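Local coordinates for protein proteasome accessory factor B/C (PafBC) (Paenarthrobacter aurescens, PDB 6SJ9) that probably regulates transcription in the bacterial DNA damage response, pairing winged helix-turn-helix modules with WYL domains in one chain, at residues A[87-101]-A[413-427]. Sequence-based numbering, arbitrary orientation.
Sequences RLPDVSLTPAESTVL and ISEHLDLNRPVRFSE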
loop_
_atom_site.group_PDB
_atom_site.type_symbol
_atom_site.label_atom_id
_atom_site.label_comp_id
_atom_site.label_asym_id
_atom_site.label_seq_id
_atom_site.Cartn_x
_atom_site.Cartn_y
_atom_site.Cartn_z
ATOM N N ARG A 87 -10.836 12.916 -19.921
ATOM C CA ARG A 87 -10.455 11.750 -19.119
ATOM C C ARG A 87 -11.253 10.543 -19.588
ATOM O O ARG A 87 -12.306 10.698 -20.192
ATOM C CB ARG A 87 -10.775 11.880 -17.601
ATOM C CG ARG A 87 -10.039 12.870 -16.838
ATOM C CD ARG A 87 -10.086 12.575 -15.330
ATOM N NE ARG A 87 -11.405 12.364 -14.713
ATOM C CZ ARG A 87 -11.831 11.238 -14.128
ATOM N NH1 ARG A 87 -11.082 10.120 -14.051
ATOM N NH2 ARG A 87 -13.031 11.234 -13.585
ATOM N N LEU A 88 -10.713 9.336 -19.364
ATOM C CA LEU A 88 -11.479 8.089 -19.493
ATOM C C LEU A 88 -11.451 7.369 -18.145
ATOM O O LEU A 88 -10.567 6.543 -17.881
ATOM C CB LEU A 88 -10.904 7.233 -20.617
ATOM C CG LEU A 88 -11.294 7.824 -21.989
ATOM C CD1 LEU A 88 -10.483 7.176 -23.071
ATOM C CD2 LEU A 88 -12.788 7.679 -22.329
ATOM N N PRO A 89 -12.428 7.620 -17.272
ATOM C CA PRO A 89 -12.352 7.090 -15.895
ATOM C C PRO A 89 -12.448 5.582 -15.795
ATOM O O PRO A 89 -12.013 5.010 -14.763
ATOM C CB PRO A 89 -13.569 7.738 -15.201
ATOM C CG PRO A 89 -13.973 8.842 -16.076
ATOM C CD PRO A 89 -13.579 8.506 -17.474
ATOM N N ASP A 90 -13.000 4.916 -16.820
ATOM C CA ASP A 90 -13.327 3.488 -16.756
ATOM C C ASP A 90 -12.264 2.686 -17.492
ATOM O O ASP A 90 -11.983 2.962 -18.667
ATOM C CB ASP A 90 -14.706 3.196 -17.374
ATOM C CG ASP A 90 -15.812 3.953 -16.687
ATOM O OD1 ASP A 90 -16.612 4.610 -17.384
ATOM O OD2 ASP A 90 -15.882 3.913 -15.451
ATOM N N VAL A 91 -11.644 1.731 -16.799
ATOM C CA VAL A 91 -10.629 0.867 -17.397
ATOM C C VAL A 91 -10.957 -0.575 -17.028
ATOM O O VAL A 91 -11.553 -0.849 -15.985
ATOM C CB VAL A 91 -9.175 1.215 -16.949
ATOM C CG1 VAL A 91 -8.848 2.725 -17.110
ATOM C CG2 VAL A 91 -8.912 0.783 -15.529
ATOM N N SER A 92 -10.594 -1.501 -17.904
ATOM C CA SER A 92 -10.725 -2.919 -17.626
ATOM C C SER A 92 -9.352 -3.471 -17.369
ATOM O O SER A 92 -8.469 -3.344 -18.220
ATOM C CB SER A 92 -11.363 -3.673 -18.778
ATOM O OG SER A 92 -12.533 -2.999 -19.130
ATOM N N LEU A 93 -9.181 -4.110 -16.222
ATOM C CA LEU A 93 -7.865 -4.546 -15.801
ATOM C C LEU A 93 -7.795 -6.059 -15.824
ATOM O O LEU A 93 -8.745 -6.730 -15.430
ATOM C CB LEU A 93 -7.548 -4.024 -14.388
ATOM C CG LEU A 93 -7.436 -2.499 -14.289
ATOM C CD1 LEU A 93 -7.076 -2.055 -12.880
ATOM C CD2 LEU A 93 -6.399 -2.010 -15.299
ATOM N N THR A 94 -6.689 -6.590 -16.331
ATOM C CA THR A 94 -6.391 -7.992 -16.127
ATOM C C THR A 94 -5.909 -8.231 -14.689
ATOM O O THR A 94 -5.441 -7.311 -14.005
ATOM C CB THR A 94 -5.308 -8.451 -17.079
ATOM O OG1 THR A 94 -4.075 -7.858 -16.653
ATOM C CG2 THR A 94 -5.663 -8.058 -18.559
ATOM N N PRO A 95 -5.965 -9.485 -14.226
ATOM C CA PRO A 95 -5.415 -9.766 -12.897
ATOM C C PRO A 95 -3.963 -9.339 -12.733
ATOM O O PRO A 95 -3.626 -8.735 -11.707
ATOM C CB PRO A 95 -5.603 -11.284 -12.764
ATOM C CG PRO A 95 -6.866 -11.590 -13.676
ATOM C CD PRO A 95 -6.661 -10.644 -14.843
ATOM N N ALA A 96 -3.111 -9.561 -13.732
ATOM C CA ALA A 96 -1.745 -9.088 -13.637
ATOM C C ALA A 96 -1.720 -7.572 -13.416
ATOM O O ALA A 96 -1.128 -7.091 -12.442
ATOM C CB ALA A 96 -0.940 -9.485 -14.881
ATOM N N GLU A 97 -2.403 -6.812 -14.283
ATOM C CA GLU A 97 -2.454 -5.358 -14.134
ATOM C C GLU A 97 -2.950 -4.928 -12.761
ATOM O O GLU A 97 -2.462 -3.945 -12.200
ATOM C CB GLU A 97 -3.363 -4.739 -15.196
ATOM C CG GLU A 97 -2.814 -4.880 -16.552
ATOM C CD GLU A 97 -3.824 -4.438 -17.642
ATOM O OE1 GLU A 97 -5.036 -4.431 -17.372
ATOM O OE2 GLU A 97 -3.365 -4.133 -18.761
ATOM N N SER A 98 -3.995 -5.589 -12.259
ATOM C CA SER A 98 -4.543 -5.256 -10.962
ATOM C C SER A 98 -3.561 -5.529 -9.840
ATOM O O SER A 98 -3.547 -4.789 -8.849
ATOM C CB SER A 98 -5.810 -6.080 -10.726
ATOM O OG SER A 98 -6.727 -5.897 -11.800
ATOM N N THR A 99 -2.742 -6.583 -9.972
ATOM C CA THR A 99 -1.775 -6.873 -8.917
ATOM C C THR A 99 -0.644 -5.847 -8.908
ATOM O O THR A 99 -0.280 -5.349 -7.850
ATOM C CB THR A 99 -1.202 -8.286 -9.087
ATOM O OG1 THR A 99 -2.278 -9.218 -9.223
ATOM C CG2 THR A 99 -0.334 -8.672 -7.889
ATOM N N VAL A 100 -0.140 -5.464 -10.084
ATOM C CA VAL A 100 0.853 -4.401 -10.161
ATOM C C VAL A 100 0.303 -3.132 -9.545
ATOM O O VAL A 100 0.949 -2.469 -8.725
ATOM C CB VAL A 100 1.238 -4.139 -11.619
ATOM C CG1 VAL A 100 2.146 -2.838 -11.677
ATOM C CG2 VAL A 100 1.905 -5.326 -12.198
ATOM N N LEU A 101 -0.934 -2.814 -9.900
ATOM C CA LEU A 101 -1.580 -1.618 -9.389
ATOM C C LEU A 101 -1.644 -1.627 -7.874
ATOM O O LEU A 101 -1.678 -0.570 -7.240
ATOM C CB LEU A 101 -2.966 -1.529 -10.005
ATOM C CG LEU A 101 -3.583 -0.167 -9.945
ATOM C CD1 LEU A 101 -2.711 0.738 -10.744
ATOM C CD2 LEU A 101 -4.925 -0.297 -10.523
ATOM N N ILE A 413 -3.745 -16.328 -8.376
ATOM C CA ILE A 413 -4.723 -15.263 -8.540
ATOM C C ILE A 413 -5.599 -15.693 -9.702
ATOM O O ILE A 413 -5.125 -15.776 -10.832
ATOM C CB ILE A 413 -4.021 -13.919 -8.788
ATOM C CG1 ILE A 413 -3.193 -13.571 -7.559
ATOM C CG2 ILE A 413 -5.019 -12.840 -9.070
ATOM C CD1 ILE A 413 -2.413 -12.259 -7.606
ATOM N N SER A 414 -6.822 -16.116 -9.406
ATOM C CA SER A 414 -7.683 -16.737 -10.405
ATOM C C SER A 414 -8.091 -15.770 -11.525
ATOM O O SER A 414 -8.401 -14.596 -11.282
ATOM C CB SER A 414 -8.908 -17.353 -9.728
ATOM O OG SER A 414 -9.655 -16.386 -9.023
ATOM N N GLU A 415 -7.990 -16.251 -12.765
ATOM C CA GLU A 415 -8.406 -15.510 -13.949
ATOM C C GLU A 415 -9.855 -15.865 -14.285
ATOM O O GLU A 415 -10.147 -16.986 -14.720
ATOM C CB GLU A 415 -7.479 -15.793 -15.131
ATOM C CG GLU A 415 -8.006 -15.284 -16.490
ATOM C CD GLU A 415 -7.861 -13.779 -16.712
ATOM O OE1 GLU A 415 -6.922 -13.382 -17.437
ATOM O OE2 GLU A 415 -8.691 -12.997 -16.189
ATOM N N HIS A 416 -10.759 -14.919 -14.060
ATOM C CA HIS A 416 -12.124 -14.948 -14.586
ATOM C C HIS A 416 -12.070 -14.593 -16.072
ATOM O O HIS A 416 -11.974 -13.422 -16.440
ATOM C CB HIS A 416 -12.984 -13.998 -13.764
ATOM C CG HIS A 416 -12.334 -12.672 -13.528
ATOM N ND1 HIS A 416 -12.303 -11.671 -14.474
ATOM C CD2 HIS A 416 -11.659 -12.197 -12.453
ATOM C CE1 HIS A 416 -11.643 -10.634 -13.990
ATOM N NE2 HIS A 416 -11.247 -10.925 -12.765
ATOM N N LEU A 417 -12.142 -15.620 -16.928
ATOM C CA LEU A 417 -11.947 -15.475 -18.373
ATOM C C LEU A 417 -12.917 -14.467 -18.994
ATOM O O LEU A 417 -14.119 -14.476 -18.705
ATOM C CB LEU A 417 -12.095 -16.856 -19.029
ATOM C CG LEU A 417 -11.589 -17.197 -20.437
ATOM C CD1 LEU A 417 -11.380 -18.709 -20.570
ATOM C CD2 LEU A 417 -12.515 -16.699 -21.525
ATOM N N ASP A 418 -12.376 -13.621 -19.887
ATOM C CA ASP A 418 -13.121 -12.643 -20.708
ATOM C C ASP A 418 -14.208 -11.939 -19.901
ATOM O O ASP A 418 -15.351 -11.777 -20.331
ATOM C CB ASP A 418 -13.695 -13.274 -21.979
ATOM C CG ASP A 418 -12.654 -13.444 -23.075
ATOM O OD1 ASP A 418 -11.484 -13.063 -22.853
ATOM O OD2 ASP A 418 -13.010 -13.946 -24.162
ATOM N N LEU A 419 -13.798 -11.473 -18.728
ATOM C CA LEU A 419 -14.642 -10.745 -17.790
ATOM C C LEU A 419 -13.748 -9.830 -16.965
ATOM O O LEU A 419 -13.836 -9.793 -15.737
ATOM C CB LEU A 419 -15.439 -11.683 -16.881
ATOM C CG LEU A 419 -16.423 -12.748 -17.358
ATOM C CD1 LEU A 419 -16.752 -13.703 -16.225
ATOM C CD2 LEU A 419 -17.686 -12.031 -17.799
ATOM N N ASN A 420 -12.842 -9.108 -17.635
ATOM C CA ASN A 420 -12.084 -8.061 -16.959
ATOM C C ASN A 420 -13.053 -7.200 -16.162
ATOM O O ASN A 420 -14.078 -6.740 -16.683
ATOM C CB ASN A 420 -11.304 -7.203 -17.966
ATOM C CG ASN A 420 -10.012 -7.859 -18.440
ATOM O OD1 ASN A 420 -9.705 -9.007 -18.093
ATOM N ND2 ASN A 420 -9.252 -7.126 -19.260
ATOM N N ARG A 421 -12.724 -6.993 -14.900
ATOM C CA ARG A 421 -13.561 -6.199 -14.020
ATOM C C ARG A 421 -13.377 -4.726 -14.347
ATOM O O ARG A 421 -12.247 -4.226 -14.272
ATOM C CB ARG A 421 -13.211 -6.511 -12.568
ATOM C CG ARG A 421 -12.506 -7.866 -12.447
ATOM C CD ARG A 421 -12.477 -8.436 -11.040
ATOM N NE ARG A 421 -13.829 -8.715 -10.547
ATOM C CZ ARG A 421 -14.107 -9.379 -9.425
ATOM N NH1 ARG A 421 -15.371 -9.558 -9.063
ATOM N NH2 ARG A 421 -13.126 -9.857 -8.662
ATOM N N PRO A 422 -14.429 -4.005 -14.746
ATOM C CA PRO A 422 -14.228 -2.581 -15.019
ATOM C C PRO A 422 -14.100 -1.877 -13.688
ATOM O O PRO A 422 -14.675 -2.284 -12.675
ATOM C CB PRO A 422 -15.505 -2.165 -15.762
ATOM C CG PRO A 422 -16.045 -3.448 -16.316
ATOM C CD PRO A 422 -15.715 -4.490 -15.277
ATOM N N VAL A 423 -13.255 -0.871 -13.678
ATOM C CA VAL A 423 -13.034 -0.072 -12.500
ATOM C C VAL A 423 -13.089 1.384 -12.914
ATOM O O VAL A 423 -12.616 1.740 -13.999
ATOM C CB VAL A 423 -11.655 -0.404 -11.869
ATOM C CG1 VAL A 423 -11.336 0.573 -10.732
ATOM C CG2 VAL A 423 -11.587 -1.864 -11.436
ATOM N N ARG A 424 -13.696 2.211 -12.073
ATOM C CA ARG A 424 -13.755 3.632 -12.292
ATOM C C ARG A 424 -12.758 4.257 -11.339
ATOM O O ARG A 424 -12.721 3.895 -10.166
ATOM C CB ARG A 424 -15.157 4.181 -12.051
ATOM C CG ARG A 424 -15.234 5.694 -12.170
ATOM C CD ARG A 424 -16.651 6.178 -12.418
ATOM N NE ARG A 424 -17.213 5.501 -13.579
ATOM C CZ ARG A 424 -18.353 5.864 -14.188
ATOM N NH1 ARG A 424 -18.808 5.185 -15.239
ATOM N NH2 ARG A 424 -19.038 6.912 -13.750
ATOM N N PHE A 425 -11.954 5.177 -11.836
ATOM C CA PHE A 425 -11.065 5.967 -11.010
ATOM C C PHE A 425 -11.408 7.426 -11.218
ATOM O O PHE A 425 -11.586 7.864 -12.352
ATOM C CB PHE A 425 -9.591 5.737 -11.355
ATOM C CG PHE A 425 -9.098 4.342 -11.061
ATOM C CD1 PHE A 425 -8.703 3.977 -9.782
ATOM C CD2 PHE A 425 -9.019 3.405 -12.061
ATOM C CE1 PHE A 425 -8.223 2.669 -9.502
ATOM C CE2 PHE A 425 -8.545 2.113 -11.807
ATOM C CZ PHE A 425 -8.143 1.748 -10.537
ATOM N N SER A 426 -11.443 8.187 -10.138
ATOM C CA SER A 426 -11.451 9.631 -10.292
ATOM C C SER A 426 -10.069 10.119 -10.762
ATOM O O SER A 426 -9.058 9.386 -10.739
ATOM C CB SER A 426 -11.790 10.292 -8.958
ATOM O OG SER A 426 -10.809 9.919 -7.961
ATOM N N GLU A 427 -10.022 11.398 -11.134
ATOM C CA GLU A 427 -8.765 12.010 -11.517
ATOM C C GLU A 427 -7.730 11.861 -10.404
ATOM O O GLU A 427 -6.593 11.446 -10.654
ATOM C CB GLU A 427 -8.992 13.476 -11.887
ATOM C CG GLU A 427 -7.707 14.176 -12.332
ATOM C CD GLU A 427 -7.929 15.592 -12.833
ATOM O OE1 GLU A 427 -9.077 15.983 -13.049
ATOM O OE2 GLU A 427 -6.950 16.326 -13.015
#
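Asp90 OD2 takes the shortest bond between residues 87-101 and 413-427: Arg424 NE donates to its syn lone pair at 2.8 Å, a salt bridge supplemented by weak bonds from Arg424 NH1 to both OD1 and OD2 of Asp90. The two side chains lie alongside one another, their planes turned 42° apart, on the exposed face that Ser92 and Pro422 share. At the next pair along the strands, Val91 N gives to Val423 O at 3.0 Å and Val423 N returns to Val91 O at 2.9 Å. The product is a two-stranded antiparallel ribbon, an example of sequence-distant segments joined by strand pairing: 421-424, from the PafC helix-turn-helix region, meets 90-93, which leads into helix 95-118 through a capping box of Thr94 and Glu97. Beside Val91 and Val423, whose side chains share the other face, Phe425 CZ reaches Leu101 CD2 at 3.8 Å, while Val91 CG2 comes to the ring edge; Leu433 of helix 427-441 also touches this ring. Farther along, Ile413 CD1 and Thr99 OG1 meet tip to tip. At the other end Arg87, bent at chi3 (-52°), brings NH1 to Phe425 O at 2.9 Å, in the guanidinium plane, with Glu427 N over one face; NH1 also donates to Ala468 O. A leucine in place of Arg87 would probably leave both carbonyls without this shared donor. Phe425 N, in turn, bonds Pro89 O at 2.9 Å.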